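Local atomic coordinates of glyoxalase family protein, putative (Bacillus anthracis, PDB entry 2QQZ), a protein that is of unknown function but belongs to the glyoxalase/bleomycin resistance protein/dioxygenase superfamily. Residues A[27-32]-A[112-117]. Numbering follows the deposited sequence. Where two conformers were deposited one is given.
Sequences RAFYGE and SDPFGN
Tyr30 and Asp113 meet through a hydrogen bond in which the phenol OH of Tyr30 donates to Asp113 OD2 at 2.7 Å. The acceptor lies at the ring edge, near its plane, yet ring and carboxylate planes stand 86° apart, and the anti lone pair of OD2 is used. On its syn side the same oxygen takes Asn117 ND2 in a nearly straight bond (N-H...O 171°), so two donors grip OD2. Asp113 OD1 turns to the backbone instead: Phe115 N, at 2.7 Å, and Asn117 N, at 3.0 Å, reach it from opposite faces of the carboxylate, the former bond closing an Asx turn. With CG set between backbone N and carbonyl carbon (chi1 70°), the carboxylate can serve both its own turn and the helix; four donors hold its rotation and would be expected to favour the charged form.

Phe29 packs against the Asp113 backbone and Pro114, next to this polar junction. The Phe29 ring presents a face to Asp113 CA, a CH-pi contact 3.9 Å from the centroid and close to the ring normal, while Phe29 CB abuts Pro114 CG at 3.5 Å. Val16 of strand 8-18 touches both Tyr30 and Asp113, and Asn117 ND2 also hydrogen-bonds to Ala17 O. The contact thus joins helix 23-33 of one beta-alpha-beta-beta-beta module to the type I turn, Asp113 to Gly116, linking strands 106-112 and 118-124 of the other, within the paired-module fold of the glyoxalase superfamily.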
ATOM      1  N   ARG A  27      14.435  -3.827 -10.320  1.00 43.58           N
ATOM      2  CA  ARG A  27      15.485  -2.833 -10.106  1.00 44.25           C
ATOM      3  C   ARG A  27      15.515  -1.849 -11.264  1.00 43.86           C
ATOM      4  O   ARG A  27      15.646  -0.646 -11.035  1.00 44.78           O
ATOM      5  CB  ARG A  27      16.866  -3.487  -9.862  1.00 43.32           C
ATOM      6  CG  ARG A  27      16.828  -4.410  -8.661  1.00 46.18           C
ATOM      7  CD  ARG A  27      18.137  -4.854  -8.087  1.00 52.74           C
ATOM      8  NE  ARG A  27      18.487  -6.209  -8.435  1.00 57.43           N
ATOM      9  CZ  ARG A  27      18.622  -7.237  -7.591  1.00 57.02           C
ATOM     10  NH1 ARG A  27      18.986  -8.400  -8.102  1.00 54.86           N
ATOM     11  NH2 ARG A  27      18.422  -7.120  -6.273  1.00 54.61           N
ATOM     12  N   ALA A  28      15.370  -2.339 -12.499  1.00 43.08           N
ATOM     13  CA  ALA A  28      15.342  -1.434 -13.638  1.00 43.05           C
ATOM     14  C   ALA A  28      14.199  -0.396 -13.525  1.00 42.79           C
ATOM     15  O   ALA A  28      14.387   0.790 -13.856  1.00 42.69           O
ATOM     16  CB  ALA A  28      15.297  -2.214 -14.976  1.00 42.66           C
ATOM     17  N   PHE A  29      13.036  -0.807 -13.020  1.00 41.53           N
ATOM     18  CA  PHE A  29      11.914   0.092 -12.979  1.00 41.34           C
ATOM     19  C   PHE A  29      11.842   0.904 -11.674  1.00 42.07           C
ATOM     20  O   PHE A  29      11.913   2.152 -11.714  1.00 42.64           O
ATOM     21  CB  PHE A  29      10.601  -0.655 -13.226  1.00 40.74           C
ATOM     22  CG  PHE A  29       9.382   0.232 -13.153  1.00 41.19           C
ATOM     23  CD1 PHE A  29       8.942   0.944 -14.292  1.00 40.97           C
ATOM     24  CD2 PHE A  29       8.677   0.347 -11.960  1.00 39.62           C
ATOM     25  CE1 PHE A  29       7.795   1.735 -14.223  1.00 41.17           C
ATOM     26  CE2 PHE A  29       7.525   1.135 -11.887  1.00 44.76           C
ATOM     27  CZ  PHE A  29       7.105   1.832 -13.031  1.00 43.14           C
ATOM     28  N   TYR A  30      11.766   0.215 -10.532  1.00 40.32           N
ATOM     29  CA  TYR A  30      11.622   0.895  -9.254  1.00 41.92           C
ATOM     30  C   TYR A  30      12.842   1.717  -8.873  1.00 43.54           C
ATOM     31  O   TYR A  30      12.718   2.816  -8.282  1.00 43.78           O
ATOM     32  CB  TYR A  30      11.246  -0.112  -8.142  1.00 40.96           C
ATOM     33  CG  TYR A  30       9.824  -0.559  -8.252  1.00 41.37           C
ATOM     34  CD1 TYR A  30       8.765   0.258  -7.803  1.00 38.72           C
ATOM     35  CD2 TYR A  30       9.520  -1.798  -8.820  1.00 41.47           C
ATOM     36  CE1 TYR A  30       7.436  -0.154  -7.933  1.00 39.22           C
ATOM     37  CE2 TYR A  30       8.188  -2.217  -8.969  1.00 39.87           C
ATOM     38  CZ  TYR A  30       7.149  -1.379  -8.522  1.00 41.69           C
ATOM     39  OH  TYR A  30       5.823  -1.787  -8.619  1.00 42.62           O
ATOM     40  N   GLY A  31      14.012   1.186  -9.237  1.00 44.46           N
ATOM     41  CA  GLY A  31      15.272   1.791  -8.924  1.00 45.70           C
ATOM     42  C   GLY A  31      15.680   2.773  -9.997  1.00 47.26           C
ATOM     43  O   GLY A  31      15.745   3.977  -9.731  1.00 48.34           O
ATOM     44  N   GLU A  32      15.963   2.295 -11.200  0.50 47.23           N
ATOM     45  CA  GLU A  32      16.483   3.204 -12.214  0.50 48.18           C
ATOM     46  C   GLU A  32      15.425   4.199 -12.721  0.50 48.03           C
ATOM     47  O   GLU A  32      15.623   5.422 -12.646  0.50 48.15           O
ATOM     48  CB  GLU A  32      17.169   2.458 -13.366  0.50 47.92           C
ATOM     49  CG  GLU A  32      18.638   2.098 -13.100  0.50 49.24           C
ATOM     50  CD  GLU A  32      19.515   3.298 -12.715  0.50 49.64           C
ATOM     51  OE1 GLU A  32      19.788   4.189 -13.551  0.50 48.74           O
ATOM     52  OE2 GLU A  32      19.942   3.331 -11.551  0.50 51.53           O
ATOM     53  N   SER A 112       1.940   1.433 -14.976  1.00 41.06           N
ATOM     54  CA  SER A 112       2.077   0.016 -14.664  1.00 42.46           C
ATOM     55  C   SER A 112       3.569  -0.305 -14.501  1.00 42.16           C
ATOM     56  O   SER A 112       4.413   0.137 -15.290  1.00 40.65           O
ATOM     57  CB  SER A 112       1.505  -0.853 -15.791  1.00 43.69           C
ATOM     58  OG  SER A 112       0.089  -0.656 -15.894  1.00 49.29           O
ATOM     59  N   ASP A 113       3.922  -1.093 -13.503  1.00 41.53           N
ATOM     60  CA  ASP A 113       5.330  -1.552 -13.428  1.00 40.45           C
ATOM     61  C   ASP A 113       5.527  -2.654 -14.507  1.00 40.52           C
ATOM     62  O   ASP A 113       4.581  -2.962 -15.253  1.00 38.85           O
ATOM     63  CB  ASP A 113       5.742  -2.024 -12.007  1.00 41.11           C
ATOM     64  CG  ASP A 113       5.063  -3.344 -11.573  1.00 41.61           C
ATOM     65  OD1 ASP A 113       4.479  -4.052 -12.443  1.00 41.55           O
ATOM     66  OD2 ASP A 113       5.173  -3.699 -10.370  1.00 44.66           O
ATOM     67  N   PRO A 114       6.751  -3.217 -14.619  1.00 41.02           N
ATOM     68  CA  PRO A 114       7.002  -4.213 -15.646  1.00 41.06           C
ATOM     69  C   PRO A 114       6.111  -5.469 -15.502  1.00 41.42           C
ATOM     70  O   PRO A 114       5.994  -6.215 -16.484  1.00 42.17           O
ATOM     71  CB  PRO A 114       8.469  -4.564 -15.403  1.00 39.15           C
ATOM     72  CG  PRO A 114       8.984  -3.394 -14.792  1.00 42.42           C
ATOM     73  CD  PRO A 114       7.977  -2.972 -13.849  1.00 41.14           C
ATOM     74  N   PHE A 115       5.417  -5.667 -14.370  1.00 40.19           N
ATOM     75  CA  PHE A 115       4.697  -6.945 -14.149  1.00 40.59           C
ATOM     76  C   PHE A 115       3.198  -6.708 -14.258  1.00 41.32           C
ATOM     77  O   PHE A 115       2.401  -7.639 -14.117  1.00 41.28           O
ATOM     78  CB  PHE A 115       5.032  -7.532 -12.772  1.00 41.68           C
ATOM     79  CG  PHE A 115       6.486  -7.392 -12.428  1.00 42.09           C
ATOM     80  CD1 PHE A 115       7.460  -8.096 -13.182  1.00 43.22           C
ATOM     81  CD2 PHE A 115       6.896  -6.494 -11.455  1.00 40.11           C
ATOM     82  CE1 PHE A 115       8.829  -7.913 -12.929  1.00 43.06           C
ATOM     83  CE2 PHE A 115       8.313  -6.292 -11.173  1.00 40.40           C
ATOM     84  CZ  PHE A 115       9.248  -6.992 -11.917  1.00 42.84           C
ATOM     85  N   GLY A 116       2.831  -5.459 -14.557  1.00 39.72           N
ATOM     86  CA  GLY A 116       1.467  -5.111 -14.775  1.00 39.50           C
ATOM     87  C   GLY A 116       0.758  -4.576 -13.526  1.00 38.10           C
ATOM     88  O   GLY A 116      -0.454  -4.369 -13.590  1.00 39.24           O
ATOM     89  N   ASN A 117       1.464  -4.393 -12.410  1.00 37.22           N
ATOM     90  CA  ASN A 117       0.867  -3.742 -11.203  1.00 37.33           C
ATOM     91  C   ASN A 117       0.703  -2.227 -11.433  1.00 37.72           C
ATOM     92  O   ASN A 117       1.633  -1.570 -11.947  1.00 37.75           O
ATOM     93  CB  ASN A 117       1.742  -3.918  -9.945  1.00 36.14           C
ATOM     94  CG  ASN A 117       1.977  -5.358  -9.598  1.00 39.36           C
ATOM     95  OD1 ASN A 117       1.033  -6.104  -9.319  1.00 37.36           O
ATOM     96  ND2 ASN A 117       3.243  -5.753  -9.576  1.00 35.82           N
TER